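Local coordinates for protein aldose-aldose oxidoreductase (Caulobacter crescentus, PDB 5A04) that probably oxidises one aldose while reducing another, using a tightly held NADP(H) cofactor carried on a Rossmann-fold domain, at residues 115-120 / 125-130; 229-232 / 236-239; 259-264 / 268-273. One frame throughout, in Å; residues are numbered along the deposited sequence.

Contact 1 (115-120 / 125-130)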
loop_
_atom_site.group_PDB
_atom_site.type_symbol
_atom_site.label_atom_id
_atom_site.label_comp_id
_atom_site.label_asym_id
_atom_site.label_seq_id
_atom_site.Cartn_x
_atom_site.Cartn_y
_atom_site.Cartn_z
ATOM N N ALA A 115 -21.983 24.074 -6.434
ATOM C CA ALA A 115 -22.489 25.407 -6.114
ATOM C C ALA A 115 -21.372 26.436 -6.158
ATOM O O ALA A 115 -21.553 27.551 -6.647
ATOM C CB ALA A 115 -23.153 25.403 -4.752
ATOM N N MET A 116 -20.207 26.048 -5.652
ATOM C CA MET A 116 -19.059 26.941 -5.631
ATOM C C MET A 116 -18.600 27.263 -7.049
ATOM O O MET A 116 -18.314 28.412 -7.375
ATOM C CB MET A 116 -17.924 26.318 -4.808
ATOM C CG MET A 116 -18.251 26.262 -3.320
ATOM S SD MET A 116 -17.193 25.078 -2.455
ATOM C CE MET A 116 -15.598 25.902 -2.540
ATOM N N ILE A 117 -18.557 26.238 -7.890
ATOM C CA ILE A 117 -18.148 26.408 -9.270
ATOM C C ILE A 117 -19.128 27.333 -9.994
ATOM O O ILE A 117 -18.712 28.232 -10.730
ATOM C CB ILE A 117 -18.047 25.043 -9.980
ATOM C CG1 ILE A 117 -16.851 24.257 -9.409
ATOM C CG2 ILE A 117 -17.925 25.227 -11.497
ATOM C CD1 ILE A 117 -16.836 22.766 -9.781
ATOM N N ALA A 118 -20.419 27.127 -9.753
ATOM C CA ALA A 118 -21.456 27.952 -10.372
ATOM C C ALA A 118 -21.353 29.413 -9.936
ATOM O O ALA A 118 -21.586 30.320 -10.738
ATOM C CB ALA A 118 -22.860 27.395 -10.043
ATOM N N ALA A 119 -21.016 29.641 -8.666
ATOM C CA ALA A 119 -20.947 31.002 -8.143
ATOM C C ALA A 119 -19.781 31.747 -8.790
ATOM O O ALA A 119 -19.909 32.918 -9.185
ATOM C CB ALA A 119 -20.810 30.997 -6.617
ATOM N N CYS A 120 -18.644 31.071 -8.911
ATOM C CA CYS A 120 -17.471 31.717 -9.487
ATOM C C CYS A 120 -17.669 31.969 -10.977
ATOM O O CYS A 120 -17.264 33.016 -11.500
ATOM C CB CYS A 120 -16.222 30.879 -9.218
ATOM S SG CYS A 120 -15.816 30.932 -7.451
ATOM N N ARG A 125 -15.199 34.921 -12.398
ATOM C CA ARG A 125 -13.949 34.912 -11.638
ATOM C C ARG A 125 -13.376 33.501 -11.580
ATOM O O ARG A 125 -14.101 32.513 -11.707
ATOM C CB ARG A 125 -14.170 35.462 -10.225
ATOM C CG ARG A 125 -14.561 36.953 -10.185
ATOM C CD ARG A 125 -13.468 37.826 -10.801
ATOM N NE ARG A 125 -13.804 39.250 -10.755
ATOM C CZ ARG A 125 -14.316 39.936 -11.771
ATOM N NH1 ARG A 125 -14.549 39.337 -12.931
ATOM N NH2 ARG A 125 -14.592 41.226 -11.631
ATOM N N LYS A 126 -12.068 33.404 -11.393
ATOM C CA LYS A 126 -11.413 32.105 -11.390
ATOM C C LYS A 126 -11.450 31.459 -10.012
ATOM O O LYS A 126 -11.523 32.144 -8.984
ATOM C CB LYS A 126 -9.973 32.249 -11.881
ATOM C CG LYS A 126 -9.921 32.634 -13.349
ATOM C CD LYS A 126 -8.499 32.727 -13.870
ATOM C CE LYS A 126 -8.492 33.331 -15.273
ATOM N NZ LYS A 126 -9.327 32.528 -16.208
ATOM N N LEU A 127 -11.406 30.132 -10.012
ATOM C CA LEU A 127 -11.450 29.332 -8.790
ATOM C C LEU A 127 -10.351 28.286 -8.847
ATOM O O LEU A 127 -10.255 27.532 -9.817
ATOM C CB LEU A 127 -12.819 28.658 -8.636
ATOM C CG LEU A 127 -13.038 27.659 -7.496
ATOM C CD1 LEU A 127 -12.771 28.289 -6.115
ATOM C CD2 LEU A 127 -14.480 27.101 -7.586
ATOM N N MET A 128 -9.510 28.254 -7.821
ATOM C CA MET A 128 -8.425 27.292 -7.758
ATOM C C MET A 128 -8.425 26.633 -6.388
ATOM O O MET A 128 -8.694 27.293 -5.384
ATOM C CB MET A 128 -7.080 27.982 -8.021
ATOM C CG MET A 128 -5.905 27.032 -7.977
ATOM S SD MET A 128 -4.373 27.935 -8.320
ATOM C CE MET A 128 -3.156 26.785 -7.683
ATOM N N ILE A 129 -8.155 25.329 -6.352
ATOM C CA ILE A 129 -8.070 24.590 -5.099
ATOM C C ILE A 129 -6.596 24.408 -4.710
ATOM O O ILE A 129 -5.737 24.215 -5.570
ATOM C CB ILE A 129 -8.767 23.215 -5.214
ATOM C CG1 ILE A 129 -10.175 23.395 -5.798
ATOM C CG2 ILE A 129 -8.785 22.478 -3.864
ATOM C CD1 ILE A 129 -11.089 24.327 -4.999
ATOM N N GLY A 130 -6.322 24.448 -3.415
ATOM C CA GLY A 130 -4.952 24.475 -2.926
ATOM C C GLY A 130 -4.236 23.137 -2.934
ATOM O O GLY A 130 -3.777 22.669 -1.890
#
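Arg125 and Cys120 join the end of a helix to the approach of a strand in the last beta-alpha-beta unit of the NAD-binding Rossmann domain, which runs from strand 99-102 through helix 110-123 to strand 127-129. The backbone N of Arg125 donates to Cys120 O at 2.9 Å, in an almost straight bond (175° at the hydrogen) that pins the chain just after its turn off the helix. The side chain of Arg125 then leaves the contact: CB stays beside Cys120 O, but the chain bends at chi2 (-61°) and carries NE to the carbonyl of Gly97. Lys126 turns its CB away from the helix, and its backbone joins strand 99-102 through Val100. Leu127 points its side chain back at the helix and supplies the apolar centre of the contact. Its CB lies 3.9 Å from Cys120 SG, while CG, anti to the backbone N (chi1 174°), projects CD2 against the helix. There CD2 meets the CG1 of Ile117 at 4.1 Å, the two side chains crossing at about a right angle, and it lies 4.5 Å from Met116 CB. Met128 faces the other way, onto helix 292-306, and Gly130 touches the NADPH. The helix and strand axes are 9.9 Å apart at closest approach, and the space between them is bridged where Leu127 CD2 meets Cys120 SG at 4.1 Å.

Contact 2 (229-232 / 236-239); sequences LLFP and TANC
Leu229 and Ala237 form an antiparallel hydrogen-bonded pair, each backbone N donating to the other's carbonyl. Leu229 N lies 2.9 Å from Ala237 O, and Ala237 N is equally close to Leu229 O. The same Leu229 O also receives a CA-H...O contact from Thr236, with Thr236 CA 3.3 Å away, so one carbonyl serves two neighbouring residues of the opposite strand. Beside this pair, Leu230 and Thr236 make the non-hydrogen-bonded one. The Thr236 OG1 lies between its backbone N and carbonyl carbon (chi1 64°) and bonds to Arg155 O; this rotation turns the methyl CG2 across to Leu230, whose CD1 it meets at 4.0 Å. Both side chains project from the face of the sheet that meets the second subunit, Leu230 packing on Val208 and Thr236 on Ser210 of that subunit. The other face, bearing Leu229, Ala237 and Cys239, is covered by helix 182-198. Here Leu229 CB and Ala237 CB lie side by side at 4.2 Å, and Leu229 CD1 lies 4.5 Å from Cys239 SG. Phe231, just past the strand end, swings its ring over to this face (chi1 -64°, CG beside the backbone N). It presents an edge: CE1 lies 4.2 Å from Ala237 CB, with the methyl near the ring plane, while the ring also packs on Thr198 at the end of the helix. The arrangement is a beta hairpin, strands 224-230 and 236-242, within the large C-terminal sheet, which here has helix on one face and the partner subunit on the other, as in dimers of the Gfo/Idh/MocA oxidoreductase family.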
loop_
_atom_site.group_PDB
_atom_site.type_symbol
_atom_site.label_atom_id
_atom_site.label_comp_id
_atom_site.label_asym_id
_atom_site.label_seq_id
_atom_site.Cartn_x
_atom_site.Cartn_y
_atom_site.Cartn_z
ATOM N N LEU A 229 -8.709 1.787 -6.050
ATOM C CA LEU A 229 -9.227 2.399 -7.268
ATOM C C LEU A 229 -8.821 1.588 -8.482
ATOM O O LEU A 229 -7.683 1.120 -8.574
ATOM C CB LEU A 229 -8.705 3.837 -7.427
ATOM C CG LEU A 229 -8.896 4.793 -6.247
ATOM C CD1 LEU A 229 -8.159 6.105 -6.495
ATOM C CD2 LEU A 229 -10.370 5.056 -5.995
ATOM N N LEU A 230 -9.748 1.444 -9.425
ATOM C CA LEU A 230 -9.420 0.895 -10.740
ATOM C C LEU A 230 -9.636 1.981 -11.784
ATOM O O LEU A 230 -10.619 2.720 -11.701
ATOM C CB LEU A 230 -10.289 -0.328 -11.047
ATOM C CG LEU A 230 -10.116 -0.997 -12.412
ATOM C CD1 LEU A 230 -8.741 -1.652 -12.561
ATOM C CD2 LEU A 230 -11.231 -2.036 -12.610
ATOM N N PHE A 231 -8.723 2.082 -12.748
ATOM C CA PHE A 231 -8.795 3.110 -13.788
ATOM C C PHE A 231 -9.047 2.474 -15.169
ATOM O O PHE A 231 -8.782 1.285 -15.351
ATOM C CB PHE A 231 -7.495 3.923 -13.807
ATOM C CG PHE A 231 -7.242 4.705 -12.536
ATOM C CD1 PHE A 231 -6.562 4.133 -11.476
ATOM C CD2 PHE A 231 -7.686 6.009 -12.417
ATOM C CE1 PHE A 231 -6.326 4.866 -10.304
ATOM C CE2 PHE A 231 -7.461 6.750 -11.256
ATOM C CZ PHE A 231 -6.776 6.171 -10.198
ATOM N N PRO A 232 -9.536 3.262 -16.147
ATOM C CA PRO A 232 -9.866 2.677 -17.461
ATOM C C PRO A 232 -8.707 1.955 -18.144
ATOM O O PRO A 232 -8.928 0.956 -18.829
ATOM C CB PRO A 232 -10.299 3.899 -18.284
ATOM C CG PRO A 232 -10.880 4.822 -17.259
ATOM C CD PRO A 232 -9.961 4.673 -16.064
ATOM N N THR A 236 -4.196 0.382 -11.280
ATOM C CA THR A 236 -4.838 0.169 -9.985
ATOM C C THR A 236 -4.188 1.044 -8.919
ATOM O O THR A 236 -3.022 1.422 -9.045
ATOM C CB THR A 236 -4.738 -1.310 -9.538
ATOM O OG1 THR A 236 -3.357 -1.649 -9.337
ATOM C CG2 THR A 236 -5.323 -2.233 -10.607
ATOM N N ALA A 237 -4.929 1.367 -7.864
ATOM C CA ALA A 237 -4.315 2.035 -6.717
ATOM C C ALA A 237 -4.821 1.436 -5.412
ATOM O O ALA A 237 -6.007 1.118 -5.271
ATOM C CB ALA A 237 -4.573 3.550 -6.747
ATOM N N ASN A 238 -3.891 1.247 -4.479
ATOM C CA ASN A 238 -4.183 0.884 -3.089
ATOM C C ASN A 238 -3.838 2.082 -2.232
ATOM O O ASN A 238 -2.672 2.502 -2.232
ATOM C CB ASN A 238 -3.326 -0.289 -2.602
ATOM C CG ASN A 238 -3.983 -1.639 -2.766
ATOM O OD1 ASN A 238 -5.098 -1.765 -3.281
ATOM N ND2 ASN A 238 -3.265 -2.676 -2.336
ATOM N N CYS A 239 -4.812 2.593 -1.486
ATOM C CA CYS A 239 -4.655 3.846 -0.754
ATOM C C CYS A 239 -4.977 3.708 0.724
ATOM O O CYS A 239 -5.998 3.114 1.099
ATOM C CB CYS A 239 -5.559 4.916 -1.372
ATOM S SG CYS A 239 -5.308 5.195 -3.157
#

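Contact 3 (259-264 / 268-273)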
loop_
_atom_site.group_PDB
_atom_site.type_symbol
_atom_site.label_atom_id
_atom_site.label_comp_id
_atom_site.label_asym_id
_atom_site.label_seq_id
_atom_site.Cartn_x
_atom_site.Cartn_y
_atom_site.Cartn_z
ATOM N N VAL A 259 8.836 4.562 -9.287
ATOM C CA VAL A 259 9.382 5.721 -8.595
ATOM C C VAL A 259 8.540 5.983 -7.352
ATOM O O VAL A 259 7.316 5.815 -7.361
ATOM C CB VAL A 259 9.439 6.985 -9.515
ATOM C CG1 VAL A 259 8.110 7.285 -10.142
ATOM C CG2 VAL A 259 9.950 8.196 -8.747
ATOM N N GLU A 260 9.202 6.360 -6.268
ATOM C CA GLU A 260 8.482 6.641 -5.035
ATOM C C GLU A 260 9.008 7.908 -4.388
ATOM O O GLU A 260 10.153 8.305 -4.626
ATOM C CB GLU A 260 8.606 5.473 -4.057
ATOM C CG GLU A 260 10.015 5.291 -3.475
ATOM C CD GLU A 260 10.123 4.065 -2.572
ATOM O OE1 GLU A 260 9.134 3.294 -2.457
ATOM O OE2 GLU A 260 11.208 3.870 -1.982
ATOM N N ILE A 261 8.162 8.533 -3.578
ATOM C CA ILE A 261 8.549 9.687 -2.771
ATOM C C ILE A 261 8.075 9.429 -1.357
ATOM O O ILE A 261 6.923 9.029 -1.144
ATOM C CB ILE A 261 7.935 11.018 -3.287
ATOM C CG1 ILE A 261 7.908 11.057 -4.811
ATOM C CG2 ILE A 261 8.708 12.229 -2.724
ATOM C CD1 ILE A 261 7.266 12.332 -5.374
ATOM N N ASP A 262 8.965 9.637 -0.390
ATOM C CA ASP A 262 8.642 9.431 1.021
ATOM C C ASP A 262 9.588 10.275 1.881
ATOM O O ASP A 262 10.770 9.958 1.979
ATOM C CB ASP A 262 8.759 7.943 1.370
ATOM C CG ASP A 262 8.321 7.622 2.787
ATOM O OD1 ASP A 262 7.880 8.526 3.535
ATOM O OD2 ASP A 262 8.415 6.430 3.154
ATOM N N PRO A 263 9.079 11.358 2.492
ATOM C CA PRO A 263 7.692 11.847 2.441
ATOM C C PRO A 263 7.340 12.430 1.071
ATOM O O PRO A 263 8.211 12.950 0.387
ATOM C CB PRO A 263 7.674 12.944 3.510
ATOM C CG PRO A 263 9.080 13.490 3.476
ATOM C CD PRO A 263 9.951 12.267 3.264
ATOM N N ALA A 264 6.077 12.344 0.679
ATOM C CA ALA A 264 5.670 12.759 -0.662
ATOM C C ALA A 264 5.031 14.154 -0.711
ATOM O O ALA A 264 5.310 14.940 -1.617
ATOM C CB ALA A 264 4.692 11.724 -1.253
ATOM N N GLN A 268 8.011 20.116 3.574
ATOM C CA GLN A 268 9.376 20.008 3.087
ATOM C C GLN A 268 9.900 18.599 3.348
ATOM O O GLN A 268 9.219 17.773 3.961
ATOM C CB GLN A 268 10.277 21.042 3.774
ATOM C CG GLN A 268 10.180 21.009 5.296
ATOM C CD GLN A 268 10.969 22.133 5.964
ATOM O OE1 GLN A 268 11.647 22.920 5.298
ATOM N NE2 GLN A 268 10.877 22.212 7.286
ATOM N N GLY A 269 11.111 18.328 2.889
ATOM C CA GLY A 269 11.782 17.086 3.245
ATOM C C GLY A 269 11.570 15.920 2.297
ATOM O O GLY A 269 12.044 14.808 2.570
ATOM N N GLN A 270 10.883 16.170 1.183
ATOM C CA GLN A 270 10.684 15.152 0.138
ATOM C C GLN A 270 11.976 14.419 -0.237
ATOM O O GLN A 270 13.035 15.036 -0.391
ATOM C CB GLN A 270 10.101 15.787 -1.130
ATOM C CG GLN A 270 8.574 15.896 -1.149
ATOM C CD GLN A 270 8.036 17.075 -0.352
ATOM O OE1 GLN A 270 8.784 17.794 0.327
ATOM N NE2 GLN A 270 6.727 17.295 -0.447
ATOM N N ALA A 271 11.879 13.100 -0.373
ATOM C CA ALA A 271 12.990 12.280 -0.853
ATOM C C ALA A 271 12.451 11.287 -1.870
ATOM O O ALA A 271 11.501 10.571 -1.579
ATOM C CB ALA A 271 13.678 11.551 0.304
ATOM N N MET A 272 13.060 11.246 -3.050
ATOM C CA MET A 272 12.608 10.354 -4.120
ATOM C C MET A 272 13.621 9.241 -4.399
ATOM O O MET A 272 14.828 9.469 -4.394
ATOM C CB MET A 272 12.331 11.158 -5.396
ATOM C CG MET A 272 12.209 10.318 -6.675
ATOM S SD MET A 272 11.832 11.335 -8.137
ATOM C CE MET A 272 10.142 11.774 -7.818
ATOM N N ARG A 273 13.120 8.028 -4.614
ATOM C CA ARG A 273 13.959 6.900 -5.010
ATOM C C ARG A 273 13.332 6.281 -6.253
ATOM O O ARG A 273 12.105 6.232 -6.367
ATOM C CB ARG A 273 14.056 5.889 -3.859
ATOM C CG ARG A 273 14.945 4.686 -4.103
ATOM C CD ARG A 273 15.137 3.914 -2.797
ATOM N NE ARG A 273 13.908 3.258 -2.345
ATOM C CZ ARG A 273 13.818 1.964 -2.058
ATOM N NH1 ARG A 273 14.884 1.178 -2.179
ATOM N NH2 ARG A 273 12.663 1.446 -1.655
#
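Glu260 and Arg273 clamp two antiparallel strands, 257-261 and 272-275, near one edge of the C-terminal sheet in a partly buried contact. Their side chains lie side by side, and Arg273 approaches side-on: NE and NH2 both bond to Glu260 OE2, each at 2.8 Å. That oxygen sits in the guanidinium plane, although the carboxylate is turned 41° from it. The other oxygen, OE1, holds Arg251, and Arg273 NH2 also bridges to Asp262 of the second subunit. An alanine in place of Glu260 is likely to leave Arg273 and Arg251 close together with less negative charge between them, and the guanidinium freer to turn. In this beta hairpin of the mixed sheet, Glu260 and Arg273 form an antiparallel hydrogen-bonded pair and Ile261 and Met272 a non-hydrogen-bonded one; Asp262 N then bonds Ala271 O. On the opposite face, beneath helix 137-147, Met272 bends at chi3 (-72°) to bring CE 3.7 Å from Val259 CG2 and 3.8 Å from Ile261 CG1. Near the turn, cis-Pro263 rests CD on Gly269 O at 3.4 Å. Pro263 O is buried without a hydrogen-bond partner, meeting Gln270 CA. Gln270 curls back, and its NE2 bonds to Ala264 O from above the carbonyl plane.

Contact 1 belongs to the Rossmann domain, whereas contacts 2 and 3 are two hairpins of one C-terminal sheet, their centres about 21 Å apart. Contacts 1 and 3 lie on opposite sides of the chain's centre. Contacts 1 and 2 are largely buried and mostly apolar beyond their backbone bonds, but contact 1 packs a helix on a strand, and contact 2 pairs strands directly. Contact 3 is partly exposed, buries roughly twice the surface of either other contact, and adds charge. Both hairpins reach the second subunit: contact 2 mainly through packing and weak hydrogen bonds from a side-chain amide, contact 3 through salt bridges. Contact 1 meets no other chain and instead ends at the cofactor.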